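PDB 3U52: phenol hydroxylase component phN from Pseudomonas stutzeri, which is the diiron-bearing component of a phenol hydroxylase, and probably inserts oxygen into phenol and related aromatic rings as other bacterial multicomponent monooxygenases do. Local coordinates for residues Phe246-His251 with Glu311-Arg316; Glu40-Thr45 with Val255-Arg260; Asn83-Ile88 with Lys154-Leu159; Asp90-Asn95 with Met283-Val288. One frame throughout, in Å; residues are numbered along the deposited sequence.

How the contacts relate
The four contacts fall into two pairs on opposite sides of a largely helical chain built round a diiron site. Contacts 1 and 2 are neighbours, their centres about 9 Å apart, and lie on either side of the short turn between helices 220-250 and 254-283; the hydroxyl of Thr45 in contact 2 probably bonds to the carbonyl of Gln250 in contact 1. Contacts 3 and 4, with centres about 12 Å apart, meet where Val94 packs against Ile88, Phe156 and Leu159. Some 42 to 48 Å separate the centres of one pair from those of the other. Contact 3 holds the copper ligand His155, while the side chain of Ile42 in contact 2 lies about 7 Å from a bound xenon.

Contact 1: residues Phe246-His251 with Glu311-Arg316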
loop_
_atom_site.group_PDB
_atom_site.type_symbol
_atom_site.label_atom_id
_atom_site.label_comp_id
_atom_site.label_asym_id
_atom_site.label_seq_id
_atom_site.Cartn_x
_atom_site.Cartn_y
_atom_site.Cartn_z
ATOM N N PHE A 246 13.086 20.333 -30.962
ATOM C CA PHE A 246 12.007 20.877 -31.784
ATOM C C PHE A 246 12.248 22.350 -32.137
ATOM O O PHE A 246 12.199 22.730 -33.297
ATOM C CB PHE A 246 10.655 20.774 -31.078
ATOM C CG PHE A 246 9.536 21.297 -31.902
ATOM C CD1 PHE A 246 9.108 20.603 -33.019
ATOM C CD2 PHE A 246 8.945 22.512 -31.594
ATOM C CE1 PHE A 246 8.063 21.130 -33.818
ATOM C CE2 PHE A 246 7.909 23.017 -32.371
ATOM C CZ PHE A 246 7.477 22.322 -33.479
ATOM N N ILE A 247 12.522 23.149 -31.120
ATOM C CA ILE A 247 12.718 24.615 -31.249
ATOM C C ILE A 247 13.958 24.963 -32.068
ATOM O O ILE A 247 13.898 25.851 -32.941
ATOM C CB ILE A 247 12.784 25.281 -29.869
ATOM C CG1 ILE A 247 11.425 25.163 -29.178
ATOM C CG2 ILE A 247 13.128 26.751 -29.984
ATOM C CD1 ILE A 247 11.423 25.798 -27.746
ATOM N N LEU A 248 15.056 24.231 -31.816
ATOM C CA LEU A 248 16.300 24.463 -32.549
ATOM C C LEU A 248 16.178 24.094 -34.030
ATOM O O LEU A 248 16.798 24.727 -34.878
ATOM C CB LEU A 248 17.467 23.683 -31.920
ATOM C CG LEU A 248 17.853 24.254 -30.549
ATOM C CD1 LEU A 248 18.812 23.305 -29.786
ATOM C CD2 LEU A 248 18.396 25.658 -30.665
ATOM N N GLU A 249 15.375 23.090 -34.343
ATOM C CA GLU A 249 15.243 22.632 -35.724
ATOM C C GLU A 249 14.266 23.437 -36.544
ATOM O O GLU A 249 14.297 23.402 -37.769
ATOM C CB GLU A 249 14.850 21.168 -35.732
ATOM C CG GLU A 249 16.038 20.295 -35.390
ATOM C CD GLU A 249 15.755 18.834 -35.451
ATOM O OE1 GLU A 249 14.739 18.464 -36.082
ATOM O OE2 GLU A 249 16.561 18.062 -34.872
ATOM N N GLN A 250 13.394 24.179 -35.881
ATOM C CA GLN A 250 12.332 24.873 -36.580
ATOM C C GLN A 250 12.787 26.097 -37.376
ATOM O O GLN A 250 12.142 26.453 -38.357
ATOM C CB GLN A 250 11.187 25.225 -35.627
ATOM C CG GLN A 250 10.385 24.036 -35.238
ATOM C CD GLN A 250 9.454 23.586 -36.332
ATOM O OE1 GLN A 250 8.728 24.385 -36.862
ATOM N NE2 GLN A 250 9.484 22.310 -36.681
ATOM N N HIS A 251 13.894 26.719 -36.994
ATOM C CA HIS A 251 14.339 27.902 -37.696
ATOM C C HIS A 251 15.689 28.311 -37.183
ATOM O O HIS A 251 15.894 28.352 -35.968
ATOM C CB HIS A 251 13.361 29.061 -37.481
ATOM C CG HIS A 251 13.393 30.045 -38.601
ATOM N ND1 HIS A 251 14.428 30.942 -38.762
ATOM C CD2 HIS A 251 12.562 30.229 -39.657
ATOM C CE1 HIS A 251 14.219 31.659 -39.853
ATOM N NE2 HIS A 251 13.097 31.243 -40.415
ATOM N N GLU A 311 25.740 20.723 -30.171
ATOM C CA GLU A 311 26.690 21.355 -31.087
ATOM C C GLU A 311 26.285 21.295 -32.562
ATOM O O GLU A 311 26.569 22.229 -33.302
ATOM C CB GLU A 311 28.066 20.740 -30.940
ATOM C CG GLU A 311 28.837 21.224 -29.730
ATOM C CD GLU A 311 30.254 20.658 -29.683
ATOM O OE1 GLU A 311 30.653 20.147 -28.611
ATOM O OE2 GLU A 311 30.948 20.701 -30.732
ATOM N N ARG A 312 25.622 20.210 -32.980
ATOM C CA ARG A 312 25.122 20.078 -34.360
ATOM C C ARG A 312 24.156 21.184 -34.761
ATOM O O ARG A 312 24.009 21.460 -35.946
ATOM C CB ARG A 312 24.485 18.699 -34.616
ATOM C CG ARG A 312 23.098 18.450 -34.027
ATOM C CD ARG A 312 22.574 17.075 -34.476
ATOM N NE ARG A 312 21.352 17.120 -35.305
ATOM C CZ ARG A 312 21.253 17.544 -36.577
ATOM N NH1 ARG A 312 22.309 18.021 -37.242
ATOM N NH2 ARG A 312 20.068 17.512 -37.184
ATOM N N TYR A 313 23.508 21.807 -33.770
ATOM C CA TYR A 313 22.569 22.932 -33.998
ATOM C C TYR A 313 23.253 24.276 -33.915
ATOM O O TYR A 313 22.616 25.293 -34.156
ATOM C CB TYR A 313 21.430 22.919 -32.984
ATOM C CG TYR A 313 20.639 21.645 -32.952
ATOM C CD1 TYR A 313 20.679 20.800 -31.843
ATOM C CD2 TYR A 313 19.866 21.272 -34.044
ATOM C CE1 TYR A 313 19.960 19.627 -31.811
ATOM C CE2 TYR A 313 19.132 20.090 -34.034
ATOM C CZ TYR A 313 19.178 19.279 -32.911
ATOM O OH TYR A 313 18.432 18.122 -32.939
ATOM N N GLY A 314 24.540 24.303 -33.588
ATOM C CA GLY A 314 25.210 25.586 -33.368
ATOM C C GLY A 314 25.148 26.061 -31.911
ATOM O O GLY A 314 25.429 27.230 -31.631
ATOM N N ILE A 315 24.804 25.169 -30.981
ATOM C CA ILE A 315 24.667 25.551 -29.550
ATOM C C ILE A 315 26.008 25.324 -28.814
ATOM O O ILE A 315 26.680 24.338 -29.061
ATOM C CB ILE A 315 23.498 24.746 -28.863
ATOM C CG1 ILE A 315 22.127 25.210 -29.369
ATOM C CG2 ILE A 315 23.598 24.719 -27.310
ATOM C CD1 ILE A 315 21.737 26.644 -29.020
ATOM N N ARG A 316 26.444 26.249 -27.973
ATOM C CA ARG A 316 27.663 26.006 -27.158
ATOM C C ARG A 316 27.244 25.773 -25.691
ATOM O O ARG A 316 26.104 26.063 -25.327
ATOM C CB ARG A 316 28.650 27.174 -27.256
ATOM C CG ARG A 316 27.994 28.507 -26.914
ATOM C CD ARG A 316 28.912 29.610 -26.434
ATOM N NE ARG A 316 28.141 30.838 -26.221
ATOM C CZ ARG A 316 27.403 31.081 -25.134
ATOM N NH1 ARG A 316 27.353 30.191 -24.145
ATOM N NH2 ARG A 316 26.715 32.207 -25.026
#
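A Schellman motif ends the helix that precedes Gly314, and the residues round it fold back against the last turn of helix 220-250, where Leu248 and Glu249 receive Tyr313. Gly314, with its positive phi, is the C-prime residue: Ile315 N bonds to Leu310 O and Gly314 N to Glu311 O. The phenol ring is held in two ways. Leu248 CB lies over one face, 4.2 Å from the centroid of the Tyr313 ring, in a CH-pi contact, while Arg312 CG covers the opposite face from within the loop. At the ring's edge, 2.7 Å away, Tyr313 OH donates to Glu249 OE2, which accepts through its anti lone pair. The Glu249 chain runs extended beyond CG (chi2 -177°), which carries the carboxylate out to the hydroxyl. Arg312 NH2 stands 4.2 Å from Glu249 OE2, too far for a salt bridge, although its charge may favour the ionised carboxylate. Away from the hydroxyl the contact is apolar: Leu248 CD1 touches Tyr313 CD1 at 3.7 Å and Ile315 CG1 at 3.8 Å. Val258 and Gln259 of helix 254-283 pack on Leu248 and Ile315 respectively, and Phe307 and Leu310 of helix 291-310 also meet Ile315, setting the loop among three helices.

Contact 2: residues Glu40-Thr45 with Val255-Arg260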
loop_
_atom_site.group_PDB
_atom_site.type_symbol
_atom_site.label_atom_id
_atom_site.label_comp_id
_atom_site.label_asym_id
_atom_site.label_seq_id
_atom_site.Cartn_x
_atom_site.Cartn_y
_atom_site.Cartn_z
ATOM N N GLU A 40 8.201 36.534 -28.487
ATOM C CA GLU A 40 9.539 36.173 -27.976
ATOM C C GLU A 40 10.607 36.119 -29.088
ATOM O O GLU A 40 11.809 36.070 -28.815
ATOM C CB GLU A 40 9.484 34.801 -27.253
ATOM C CG GLU A 40 8.824 34.854 -25.878
ATOM C CD GLU A 40 8.577 33.447 -25.317
ATOM O OE1 GLU A 40 7.755 32.694 -25.889
ATOM O OE2 GLU A 40 9.208 33.105 -24.297
ATOM N N GLY A 41 10.166 36.133 -30.335
ATOM C CA GLY A 41 11.075 36.020 -31.458
ATOM C C GLY A 41 11.199 34.627 -32.007
ATOM O O GLY A 41 11.879 34.427 -33.020
ATOM N N ILE A 42 10.586 33.627 -31.354
ATOM C CA ILE A 42 10.724 32.231 -31.816
ATOM C C ILE A 42 9.830 31.967 -33.031
ATOM O O ILE A 42 8.685 32.352 -33.020
ATOM C CB ILE A 42 10.389 31.203 -30.675
ATOM C CG1 ILE A 42 11.465 31.288 -29.567
ATOM C CG2 ILE A 42 10.254 29.811 -31.248
ATOM C CD1 ILE A 42 12.859 30.713 -29.976
ATOM N N LYS A 43 10.367 31.303 -34.058
ATOM C CA LYS A 43 9.632 31.051 -35.280
ATOM C C LYS A 43 9.375 29.570 -35.379
ATOM O O LYS A 43 10.313 28.770 -35.265
ATOM C CB LYS A 43 10.432 31.495 -36.496
ATOM C CG LYS A 43 10.827 32.977 -36.475
ATOM C CD LYS A 43 11.056 33.498 -37.911
ATOM C CE LYS A 43 11.570 34.927 -37.925
ATOM N NZ LYS A 43 12.963 34.946 -37.385
ATOM N N ILE A 44 8.094 29.204 -35.543
ATOM C CA ILE A 44 7.748 27.828 -35.757
ATOM C C ILE A 44 7.355 27.682 -37.213
ATOM O O ILE A 44 6.469 28.372 -37.702
ATOM C CB ILE A 44 6.624 27.307 -34.821
ATOM C CG1 ILE A 44 6.996 27.518 -33.339
ATOM C CG2 ILE A 44 6.362 25.770 -35.097
ATOM C CD1 ILE A 44 8.262 26.831 -32.895
ATOM N N THR A 45 8.036 26.773 -37.877
ATOM C CA THR A 45 7.872 26.460 -39.299
ATOM C C THR A 45 6.779 25.391 -39.572
ATOM O O THR A 45 6.066 25.476 -40.575
ATOM C CB THR A 45 9.237 26.033 -39.836
ATOM O OG1 THR A 45 9.977 27.217 -40.201
ATOM C CG2 THR A 45 9.116 25.057 -40.996
ATOM N N VAL A 255 18.142 29.926 -32.911
ATOM C CA VAL A 255 19.314 29.339 -32.242
ATOM C C VAL A 255 19.930 30.324 -31.257
ATOM O O VAL A 255 20.193 29.935 -30.096
ATOM C CB VAL A 255 20.383 28.715 -33.258
ATOM C CG1 VAL A 255 21.701 28.398 -32.545
ATOM C CG2 VAL A 255 19.820 27.473 -33.921
ATOM N N PRO A 256 20.185 31.594 -31.692
ATOM C CA PRO A 256 20.764 32.515 -30.694
ATOM C C PRO A 256 19.817 32.878 -29.530
ATOM O O PRO A 256 20.288 33.148 -28.425
ATOM C CB PRO A 256 21.098 33.762 -31.515
ATOM C CG PRO A 256 20.160 33.672 -32.694
ATOM C CD PRO A 256 20.090 32.228 -33.028
ATOM N N ILE A 257 18.506 32.879 -29.770
ATOM C CA ILE A 257 17.549 33.155 -28.686
ATOM C C ILE A 257 17.630 32.032 -27.631
ATOM O O ILE A 257 17.659 32.303 -26.428
ATOM C CB ILE A 257 16.090 33.243 -29.226
ATOM C CG1 ILE A 257 15.989 34.350 -30.318
ATOM C CG2 ILE A 257 15.108 33.452 -28.032
ATOM C CD1 ILE A 257 14.634 34.373 -31.051
ATOM N N VAL A 258 17.630 30.782 -28.112
ATOM C CA VAL A 258 17.718 29.614 -27.242
ATOM C C VAL A 258 19.040 29.626 -26.527
ATOM O O VAL A 258 19.108 29.267 -25.369
ATOM C CB VAL A 258 17.557 28.264 -28.021
ATOM C CG1 VAL A 258 17.892 27.088 -27.137
ATOM C CG2 VAL A 258 16.121 28.099 -28.529
ATOM N N GLN A 259 20.108 30.047 -27.205
ATOM C CA GLN A 259 21.425 30.108 -26.537
ATOM C C GLN A 259 21.406 31.037 -25.318
ATOM O O GLN A 259 21.946 30.707 -24.231
ATOM C CB GLN A 259 22.552 30.564 -27.512
ATOM C CG GLN A 259 23.920 30.539 -26.783
ATOM C CD GLN A 259 24.370 29.117 -26.507
ATOM O OE1 GLN A 259 24.521 28.680 -25.348
ATOM N NE2 GLN A 259 24.586 28.388 -27.554
ATOM N N ARG A 260 20.819 32.210 -25.494
ATOM C CA ARG A 260 20.698 33.149 -24.390
ATOM C C ARG A 260 19.857 32.575 -23.240
ATOM O O ARG A 260 20.178 32.815 -22.071
ATOM C CB ARG A 260 20.052 34.467 -24.841
ATOM C CG ARG A 260 20.998 35.404 -25.611
ATOM C CD ARG A 260 20.219 36.663 -26.112
ATOM N NE ARG A 260 20.555 36.867 -27.529
ATOM C CZ ARG A 260 19.695 37.005 -28.527
ATOM N NH1 ARG A 260 18.383 37.047 -28.319
ATOM N NH2 ARG A 260 20.178 37.148 -29.747
#
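The irregular chain of 40-45 passes the first turns of helix 254-283 with the CA atoms of Ile42 and Ile257 7.6 Å apart, and turns at Gly41 through a positive phi of 97°. The contact joins the loop between helices 30-33 and 58-81 to the beginning of helix 254-283, with no hydrogen bond between the two segments. Ile257 points at the loop and carries the contact with two branches. Its CD1 reaches the loop backbone, while its CG2 meets the end of a side chain, Ile42 CD1, at 4.0 Å. The two isoleucines approach at a slant, and Ile42 CD1 also comes within 4.4 Å of Val258 CG2, so that this methyl spans two successive residues of the helix. Placing CG1 beside the backbone N and opposite the carbonyl carbon (chi1 -67°) lets Ile42 bend its CD1 end toward the helix. Helix 187-216 lies next to the loop: Phe188 packs on Ile42, and the Glu40 carboxylate accepts from the backbone N atoms of Phe188 and Glu189. Lys43 NZ pairs with Asp253, just ahead of the helix. At Gly41 a CB would crowd both Glu40 O, at this positive phi, and the terminal methyl of Ile257, whose CD1 sits 3.4 Å from Gly41 O.

Contact 3: residues Asn83-Ile88 with Lys154-Leu159; sequences NGHQNI and KHFNGL. With CU (copper (II) ion), chain J.
His85 and His155 lie face to face, their ring planes 12° apart and their centroids separated by 3.9 Å. His85 NE2 sits over the centre of the His155 ring, 3.6 Å above its plane, and His85 CE1 is 3.6 Å from His155 NE2. His155 ND1 binds the copper ion at 2.1 Å, and His494 of helix 490-498 supplies another ligand. On the far side of the His85 ring lies Gln86 CG, which sandwiches the imidazole. The edge of Phe156 closes the contact from beside the stack: its CE2 is 4.0 Å from His85 CB, and Ile88 CD1 approaches CZ of the same ring at 4.3 Å. His85 CG takes the place between the backbone N and the carbonyl carbon (chi1 64°), which turns the ring toward the end of helix 125-155. A second shell fixes its rotation, because His85 ND1 is hydrogen-bonded to NE2 of His151, whose ring also meets His155. With an alanine at His85, the metal-bound imidazole would probably lose the flat group over its face and His151 its bonding partner. The arrangement is thus that of a histidine metal site with one ligand buttressed by a face-to-face, nearly parallel imidazole stack.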
loop_
_atom_site.group_PDB
_atom_site.type_symbol
_atom_site.label_atom_id
_atom_site.label_comp_id
_atom_site.label_asym_id
_atom_site.label_seq_id
_atom_site.Cartn_x
_atom_site.Cartn_y
_atom_site.Cartn_z
ATOM N N ASN A 83 4.243 5.065 13.508
ATOM C CA ASN A 83 5.161 6.127 13.922
ATOM C C ASN A 83 6.523 5.995 13.305
ATOM O O ASN A 83 7.543 5.908 13.984
ATOM C CB ASN A 83 5.229 6.196 15.437
ATOM C CG ASN A 83 3.959 6.734 16.029
ATOM O OD1 ASN A 83 3.479 7.841 15.677
ATOM N ND2 ASN A 83 3.374 5.948 16.911
ATOM N N GLY A 84 6.529 5.962 11.982
ATOM C CA GLY A 84 7.737 5.769 11.251
ATOM C C GLY A 84 8.729 6.916 11.369
ATOM O O GLY A 84 9.898 6.728 11.053
ATOM N N HIS A 85 8.288 8.091 11.817
ATOM C CA HIS A 85 9.210 9.225 12.030
ATOM C C HIS A 85 10.267 8.847 13.120
ATOM O O HIS A 85 11.386 9.394 13.160
ATOM C CB HIS A 85 8.421 10.461 12.444
ATOM C CG HIS A 85 7.727 10.298 13.764
ATOM N ND1 HIS A 85 6.564 9.568 13.907
ATOM C CD2 HIS A 85 8.076 10.690 15.008
ATOM C CE1 HIS A 85 6.205 9.555 15.180
ATOM N NE2 HIS A 85 7.107 10.231 15.869
ATOM N N GLN A 86 9.932 7.861 13.970
ATOM C CA GLN A 86 10.861 7.428 15.013
ATOM C C GLN A 86 12.054 6.659 14.467
ATOM O O GLN A 86 13.049 6.487 15.161
ATOM C CB GLN A 86 10.120 6.656 16.100
ATOM C CG GLN A 86 8.960 7.475 16.751
ATOM C CD GLN A 86 8.269 6.699 17.847
ATOM O OE1 GLN A 86 8.421 5.468 17.929
ATOM N NE2 GLN A 86 7.489 7.388 18.678
ATOM N N ASN A 87 11.968 6.223 13.212
ATOM C CA ASN A 87 13.034 5.410 12.605
ATOM C C ASN A 87 14.008 6.156 11.706
ATOM O O ASN A 87 14.908 5.540 11.148
ATOM C CB ASN A 87 12.438 4.233 11.837
ATOM C CG ASN A 87 11.599 3.328 12.731
ATOM O OD1 ASN A 87 10.567 2.788 12.312
ATOM N ND2 ASN A 87 12.040 3.164 13.966
ATOM N N ILE A 88 13.883 7.474 11.614
ATOM C CA ILE A 88 14.884 8.249 10.896
ATOM C C ILE A 88 16.219 8.217 11.647
ATOM O O ILE A 88 16.265 7.875 12.835
ATOM C CB ILE A 88 14.435 9.725 10.587
ATOM C CG1 ILE A 88 14.100 10.508 11.865
ATOM C CG2 ILE A 88 13.272 9.762 9.532
ATOM C CD1 ILE A 88 13.769 11.995 11.615
ATOM N N LYS A 154 3.209 16.895 12.288
ATOM C CA LYS A 154 2.664 16.633 13.634
ATOM C C LYS A 154 3.698 16.479 14.744
ATOM O O LYS A 154 3.341 16.627 15.942
ATOM C CB LYS A 154 1.777 15.396 13.613
ATOM C CG LYS A 154 0.660 15.544 12.574
ATOM C CD LYS A 154 -0.300 14.379 12.603
ATOM C CE LYS A 154 -1.226 14.471 11.418
ATOM N NZ LYS A 154 -2.330 13.459 11.545
ATOM N N HIS A 155 4.942 16.170 14.392
ATOM C CA HIS A 155 5.931 15.787 15.411
ATOM C C HIS A 155 7.175 16.671 15.470
ATOM O O HIS A 155 7.998 16.509 16.394
ATOM C CB HIS A 155 6.366 14.327 15.226
ATOM C CG HIS A 155 5.275 13.353 15.550
ATOM N ND1 HIS A 155 4.961 13.007 16.851
ATOM C CD2 HIS A 155 4.382 12.707 14.759
ATOM C CE1 HIS A 155 3.915 12.195 16.855
ATOM N NE2 HIS A 155 3.556 11.977 15.596
ATOM N N PHE A 156 7.336 17.526 14.457
ATOM C CA PHE A 156 8.529 18.383 14.319
ATOM C C PHE A 156 8.137 19.838 13.976
ATOM O O PHE A 156 7.045 20.076 13.483
ATOM C CB PHE A 156 9.512 17.820 13.259
ATOM C CG PHE A 156 10.071 16.444 13.613
ATOM C CD1 PHE A 156 11.163 16.308 14.469
ATOM C CD2 PHE A 156 9.450 15.294 13.128
ATOM C CE1 PHE A 156 11.658 15.041 14.826
ATOM C CE2 PHE A 156 9.932 14.008 13.439
ATOM C CZ PHE A 156 11.052 13.876 14.289
ATOM N N ASN A 157 9.031 20.796 14.231
ATOM C CA ASN A 157 8.667 22.215 14.089
ATOM C C ASN A 157 9.101 22.651 12.702
ATOM O O ASN A 157 9.794 21.916 12.034
ATOM C CB ASN A 157 9.290 23.053 15.217
ATOM C CG ASN A 157 8.617 22.797 16.589
ATOM O OD1 ASN A 157 7.396 22.701 16.664
ATOM N ND2 ASN A 157 9.419 22.652 17.659
ATOM N N GLY A 158 8.636 23.802 12.236
ATOM C CA GLY A 158 9.133 24.376 11.015
ATOM C C GLY A 158 8.470 23.883 9.732
ATOM O O GLY A 158 8.819 24.340 8.645
ATOM N N LEU A 159 7.494 22.988 9.838
ATOM C CA LEU A 159 6.833 22.439 8.651
ATOM C C LEU A 159 5.411 22.978 8.525
ATOM O O LEU A 159 4.701 22.601 7.612
ATOM C CB LEU A 159 6.782 20.886 8.727
ATOM C CG LEU A 159 8.136 20.201 8.581
ATOM C CD1 LEU A 159 8.396 19.286 9.732
ATOM C CD2 LEU A 159 8.151 19.439 7.289
HETATM CU CU CU J . 6.289 13.739 18.286
#

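Contact 4: residues Asp90-Asn95 with Met283-Val288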
loop_
_atom_site.group_PDB
_atom_site.type_symbol
_atom_site.label_atom_id
_atom_site.label_comp_id
_atom_site.label_asym_id
_atom_site.label_seq_id
_atom_site.Cartn_x
_atom_site.Cartn_y
_atom_site.Cartn_z
ATOM N N ASP A 90 18.278 10.608 12.679
ATOM C CA ASP A 90 18.403 11.667 13.722
ATOM C C ASP A 90 17.471 12.798 13.352
ATOM O O ASP A 90 17.234 13.041 12.163
ATOM C CB ASP A 90 19.835 12.235 13.746
ATOM C CG ASP A 90 20.046 13.236 14.891
ATOM O OD1 ASP A 90 20.024 14.449 14.653
ATOM O OD2 ASP A 90 20.139 12.790 16.051
ATOM N N ALA A 91 16.942 13.504 14.349
ATOM C CA ALA A 91 16.001 14.586 14.101
ATOM C C ALA A 91 16.633 15.745 13.287
ATOM O O ALA A 91 15.879 16.513 12.678
ATOM C CB ALA A 91 15.417 15.102 15.375
ATOM N N ARG A 92 17.977 15.849 13.248
ATOM C CA ARG A 92 18.636 16.863 12.400
ATOM C C ARG A 92 18.137 16.706 10.967
ATOM O O ARG A 92 18.027 17.684 10.219
ATOM C CB ARG A 92 20.178 16.761 12.393
ATOM C CG ARG A 92 20.844 17.210 13.716
ATOM C CD ARG A 92 22.398 17.087 13.672
ATOM N NE ARG A 92 22.808 15.734 13.271
ATOM C CZ ARG A 92 24.044 15.353 12.908
ATOM N NH1 ARG A 92 25.046 16.238 12.858
ATOM N NH2 ARG A 92 24.284 14.073 12.565
ATOM N N TYR A 93 17.863 15.457 10.574
ATOM C CA TYR A 93 17.448 15.138 9.195
ATOM C C TYR A 93 16.181 15.884 8.819
ATOM O O TYR A 93 16.002 16.227 7.651
ATOM C CB TYR A 93 17.226 13.606 9.025
ATOM C CG TYR A 93 16.476 13.246 7.735
ATOM C CD1 TYR A 93 17.156 13.120 6.497
ATOM C CD2 TYR A 93 15.093 13.085 7.730
ATOM C CE1 TYR A 93 16.463 12.800 5.327
ATOM C CE2 TYR A 93 14.397 12.775 6.575
ATOM C CZ TYR A 93 15.068 12.618 5.394
ATOM O OH TYR A 93 14.301 12.338 4.276
ATOM N N VAL A 94 15.278 16.126 9.775
ATOM C CA VAL A 94 13.983 16.714 9.445
ATOM C C VAL A 94 14.162 18.166 8.878
ATOM O O VAL A 94 13.314 18.645 8.118
ATOM C CB VAL A 94 13.029 16.659 10.616
ATOM C CG1 VAL A 94 11.630 17.247 10.268
ATOM C CG2 VAL A 94 12.913 15.200 11.109
ATOM N N ASN A 95 15.285 18.800 9.192
ATOM C CA ASN A 95 15.605 20.099 8.600
ATOM C C ASN A 95 15.677 20.136 7.076
ATOM O O ASN A 95 15.336 21.152 6.486
ATOM C CB ASN A 95 16.828 20.681 9.284
ATOM C CG ASN A 95 16.544 20.935 10.774
ATOM O OD1 ASN A 95 15.822 21.856 11.115
ATOM N ND2 ASN A 95 17.043 20.069 11.638
ATOM N N MET A 283 22.936 18.719 6.033
ATOM C CA MET A 283 21.701 18.406 6.728
ATOM C C MET A 283 21.397 16.902 6.845
ATOM O O MET A 283 20.559 16.517 7.670
ATOM C CB MET A 283 20.511 19.155 6.149
ATOM C CG MET A 283 20.616 20.694 6.211
ATOM S SD MET A 283 19.007 21.250 5.652
ATOM C CE MET A 283 18.843 22.857 6.338
ATOM N N LEU A 284 22.057 16.074 6.040
ATOM C CA LEU A 284 21.837 14.621 6.113
ATOM C C LEU A 284 22.815 13.957 7.106
ATOM O O LEU A 284 24.026 14.049 6.908
ATOM C CB LEU A 284 21.966 13.975 4.720
ATOM C CG LEU A 284 21.088 14.513 3.576
ATOM C CD1 LEU A 284 21.490 13.869 2.252
ATOM C CD2 LEU A 284 19.589 14.298 3.867
ATOM N N PRO A 285 22.290 13.342 8.200
ATOM C CA PRO A 285 23.146 12.603 9.137
ATOM C C PRO A 285 23.985 11.509 8.459
ATOM O O PRO A 285 25.217 11.467 8.674
ATOM C CB PRO A 285 22.139 12.019 10.153
ATOM C CG PRO A 285 21.029 13.038 10.178
ATOM C CD PRO A 285 20.890 13.445 8.709
ATOM N N ASN A 286 23.333 10.657 7.643
ATOM C CA ASN A 286 24.051 9.724 6.754
ATOM C C ASN A 286 24.172 10.292 5.358
ATOM O O ASN A 286 23.142 10.593 4.731
ATOM C CB ASN A 286 23.398 8.316 6.725
ATOM C CG ASN A 286 23.158 7.776 8.128
ATOM O OD1 ASN A 286 24.021 7.919 8.997
ATOM N ND2 ASN A 286 21.998 7.195 8.369
ATOM N N LYS A 287 25.425 10.392 4.873
ATOM C CA LYS A 287 25.745 11.066 3.622
ATOM C C LYS A 287 25.550 10.124 2.444
ATOM O O LYS A 287 25.838 8.927 2.554
ATOM C CB LYS A 287 27.210 11.565 3.598
ATOM C CG LYS A 287 27.691 12.361 4.821
ATOM C CD LYS A 287 26.956 13.731 5.018
ATOM C CE LYS A 287 27.330 14.341 6.389
ATOM N NZ LYS A 287 26.471 15.578 6.683
ATOM N N VAL A 288 25.080 10.662 1.327
ATOM C CA VAL A 288 24.931 9.905 0.072
ATOM C C VAL A 288 26.218 10.074 -0.764
ATOM O O VAL A 288 26.916 9.110 -1.101
ATOM C CB VAL A 288 23.698 10.388 -0.766
ATOM C CG1 VAL A 288 23.496 9.482 -2.024
ATOM C CG2 VAL A 288 22.443 10.379 0.071
#
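Pro285 nestles against Tyr93 and Asp90, one edge of its ring laid on the turn of residues 90-93 that runs into helix 94-103. Its CD meets Tyr93 CB at 3.7 Å, and its CG rests 3.8 Å from Asp90 CB. Leu284 and Tyr93 run side by side in the same direction, with Leu284 CD2 touching the edge of the phenol ring at CE1, 3.8 Å away. Tyr93 has CG opposite its own N (chi1 166°), which directs the ring past the proline to Asp219, the partner of its hydroxyl. Arg92 slides past Pro285 the opposite way, bringing NH2 within 3.8 Å of Pro285 CB, while NH1 forms a salt bridge with Glu357, shared with Lys287. The extended Met283 side chain lays its SD 3.8 Å from Asn95 O and its CE near Asn95 CB. An alanine in place of Met283 would probably leave Asn95 without this thioether cover and open a gap beside Phe348. Met283 O is buried without a polar partner. Arg92 N donates to Asp90 OD1 at 2.9 Å, making the Asx turn ahead of helix 94-103, against which the loop after helix 254-283 packs through Met283, Leu284 and Pro285.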